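Local coordinates for protein NADH oxidoreductase (Mesorhizobium loti, PDB 3PI7) that probably binds NADPH and acts as an oxidoreductase, perhaps reducing quinones, at residues A[12-17]-A[325-330]. Residues are numbered along the deposited sequence; the frame is centred on the assembly and turned at random.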
loop_
_atom_site.group_PDB
_atom_site.type_symbol
_atom_site.label_atom_id
_atom_site.label_comp_id
_atom_site.label_asym_id
_atom_site.label_seq_id
_atom_site.Cartn_x
_atom_site.Cartn_y
_atom_site.Cartn_z
ATOM N N LYS A 12 -26.005 21.923 -28.426
ATOM C CA LYS A 12 -25.569 22.643 -27.247
ATOM C C LYS A 12 -24.820 21.649 -26.364
ATOM O O LYS A 12 -25.109 20.451 -26.393
ATOM C CB LYS A 12 -26.703 23.359 -26.493
ATOM C CG LYS A 12 -27.883 22.537 -26.022
ATOM C CD LYS A 12 -28.887 23.454 -25.313
ATOM C CE LYS A 12 -29.912 22.735 -24.463
ATOM N NZ LYS A 12 -30.871 21.941 -25.268
ATOM N N ALA A 13 -23.827 22.144 -25.612
ATOM C CA ALA A 13 -22.993 21.309 -24.765
ATOM C C ALA A 13 -22.310 22.147 -23.716
ATOM O O ALA A 13 -22.286 23.374 -23.861
ATOM C CB ALA A 13 -21.948 20.588 -25.620
ATOM N N LEU A 14 -21.779 21.500 -22.652
ATOM C CA LEU A 14 -20.993 22.157 -21.581
ATOM C C LEU A 14 -19.556 21.824 -21.876
ATOM O O LEU A 14 -19.132 20.673 -21.686
ATOM C CB LEU A 14 -21.425 21.679 -20.181
ATOM C CG LEU A 14 -22.911 21.805 -19.866
ATOM C CD1 LEU A 14 -23.189 21.326 -18.466
ATOM C CD2 LEU A 14 -23.413 23.268 -20.059
ATOM N N LEU A 15 -18.843 22.796 -22.458
ATOM C CA LEU A 15 -17.500 22.608 -22.973
ATOM C C LEU A 15 -16.412 22.891 -21.983
ATOM O O LEU A 15 -16.438 23.913 -21.304
ATOM C CB LEU A 15 -17.288 23.508 -24.177
ATOM C CG LEU A 15 -18.404 23.508 -25.198
ATOM C CD1 LEU A 15 -18.156 24.586 -26.232
ATOM C CD2 LEU A 15 -18.557 22.140 -25.842
ATOM N N LEU A 16 -15.399 22.029 -21.978
ATOM C CA LEU A 16 -14.236 22.211 -21.109
ATOM C C LEU A 16 -13.485 23.482 -21.454
ATOM O O LEU A 16 -13.175 23.731 -22.625
ATOM C CB LEU A 16 -13.297 21.022 -21.233
ATOM C CG LEU A 16 -13.827 19.739 -20.664
ATOM C CD1 LEU A 16 -13.115 18.577 -21.278
ATOM C CD2 LEU A 16 -13.754 19.738 -19.125
ATOM N N VAL A 17 -13.189 24.284 -20.424
ATOM C CA VAL A 17 -12.437 25.526 -20.584
ATOM C C VAL A 17 -10.956 25.186 -20.415
ATOM O O VAL A 17 -10.094 25.780 -21.071
ATOM C CB VAL A 17 -12.954 26.555 -19.542
ATOM C CG1 VAL A 17 -12.032 27.757 -19.387
ATOM C CG2 VAL A 17 -14.356 27.007 -19.896
ATOM N N VAL A 325 -31.294 19.025 -13.697
ATOM C CA VAL A 325 -30.980 20.382 -14.115
ATOM C C VAL A 325 -30.993 20.459 -15.619
ATOM O O VAL A 325 -30.214 19.737 -16.231
ATOM C CB VAL A 325 -29.600 20.866 -13.563
ATOM C CG1 VAL A 325 -29.414 22.353 -13.821
ATOM C CG2 VAL A 325 -29.472 20.572 -12.067
ATOM N N PRO A 326 -31.756 21.398 -16.228
ATOM C CA PRO A 326 -31.675 21.572 -17.680
ATOM C C PRO A 326 -30.267 21.954 -18.066
ATOM O O PRO A 326 -29.587 22.675 -17.295
ATOM C CB PRO A 326 -32.619 22.753 -17.936
ATOM C CG PRO A 326 -33.563 22.751 -16.790
ATOM C CD PRO A 326 -32.721 22.352 -15.633
ATOM N N LEU A 327 -29.824 21.510 -19.234
ATOM C CA LEU A 327 -28.458 21.843 -19.661
ATOM C C LEU A 327 -28.260 23.367 -19.694
ATOM O O LEU A 327 -27.183 23.834 -19.339
ATOM C CB LEU A 327 -28.131 21.231 -21.021
ATOM C CG LEU A 327 -26.654 21.294 -21.445
ATOM C CD1 LEU A 327 -26.242 20.019 -22.132
ATOM C CD2 LEU A 327 -26.391 22.490 -22.343
ATOM N N ALA A 328 -29.301 24.137 -20.073
ATOM C CA ALA A 328 -29.265 25.596 -20.146
ATOM C C ALA A 328 -29.075 26.245 -18.782
ATOM O O ALA A 328 -28.750 27.427 -18.726
ATOM C CB ALA A 328 -30.533 26.143 -20.793
ATOM N N GLU A 329 -29.363 25.509 -17.712
ATOM C CA GLU A 329 -29.237 25.967 -16.332
ATOM C C GLU A 329 -28.020 25.379 -15.628
ATOM O O GLU A 329 -27.758 25.771 -14.499
ATOM C CB GLU A 329 -30.493 25.574 -15.501
ATOM C CG GLU A 329 -31.803 26.202 -15.958
ATOM C CD GLU A 329 -31.899 27.706 -15.789
ATOM O OE1 GLU A 329 -30.962 28.338 -15.239
ATOM O OE2 GLU A 329 -32.922 28.256 -16.238
ATOM N N ALA A 330 -27.326 24.395 -16.238
ATOM C CA ALA A 330 -26.271 23.657 -15.568
ATOM C C ALA A 330 -25.083 24.521 -15.107
ATOM O O ALA A 330 -24.638 24.362 -13.968
ATOM C CB ALA A 330 -25.785 22.527 -16.458
#
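Leu327 reaches between the side chains of Lys12 and Leu14, two residues on the same face of strand 10-16, and its CD2 methyl does most of the touching. In the conformer described here, one of two modelled for Leu327, that methyl lies 3.8 Å from Leu14 CD2 and 4.0 Å from Lys12 CG; the other conformer may not keep these contacts. Leu327 and Leu14 lie antiparallel, flank against flank, with Leu327 CG 4.1 Å from Leu14 CG. Anti to the backbone N (chi1 -169°), CG of Leu327 carries the branched end in among the strand's side chains. The other branch of Leu14, CD1, meets Ala330, three residues on, and presses tightly on its methyl, 3.5 Å from CB. Lys12 contributes its aliphatic chain, which runs alongside Leu327, with CD 4.0 Å from Leu327 CD2 and CE 4.2 Å from Leu327 CB. A bend at the last torsion (chi4 -68°) turns the ammonium group off this line; NZ makes salt bridges to Glu122 and to the C-terminal carboxylate of Pro349. No hydrogen bond joins the two segments, and the contact rests on apolar packing. Ile347 of strand 345-348 touches both Leu14 and Leu327, while strand 10-16 is held by backbone bonds to strand 37-43 and to Trp120 and Glu122. The arrangement joins the N-terminal strand to the junction where strand 323-326 leads into the C-terminal helix, consistent with a GroES-like domain built from both ends of the chain, as in medium-chain dehydrogenases/reductases.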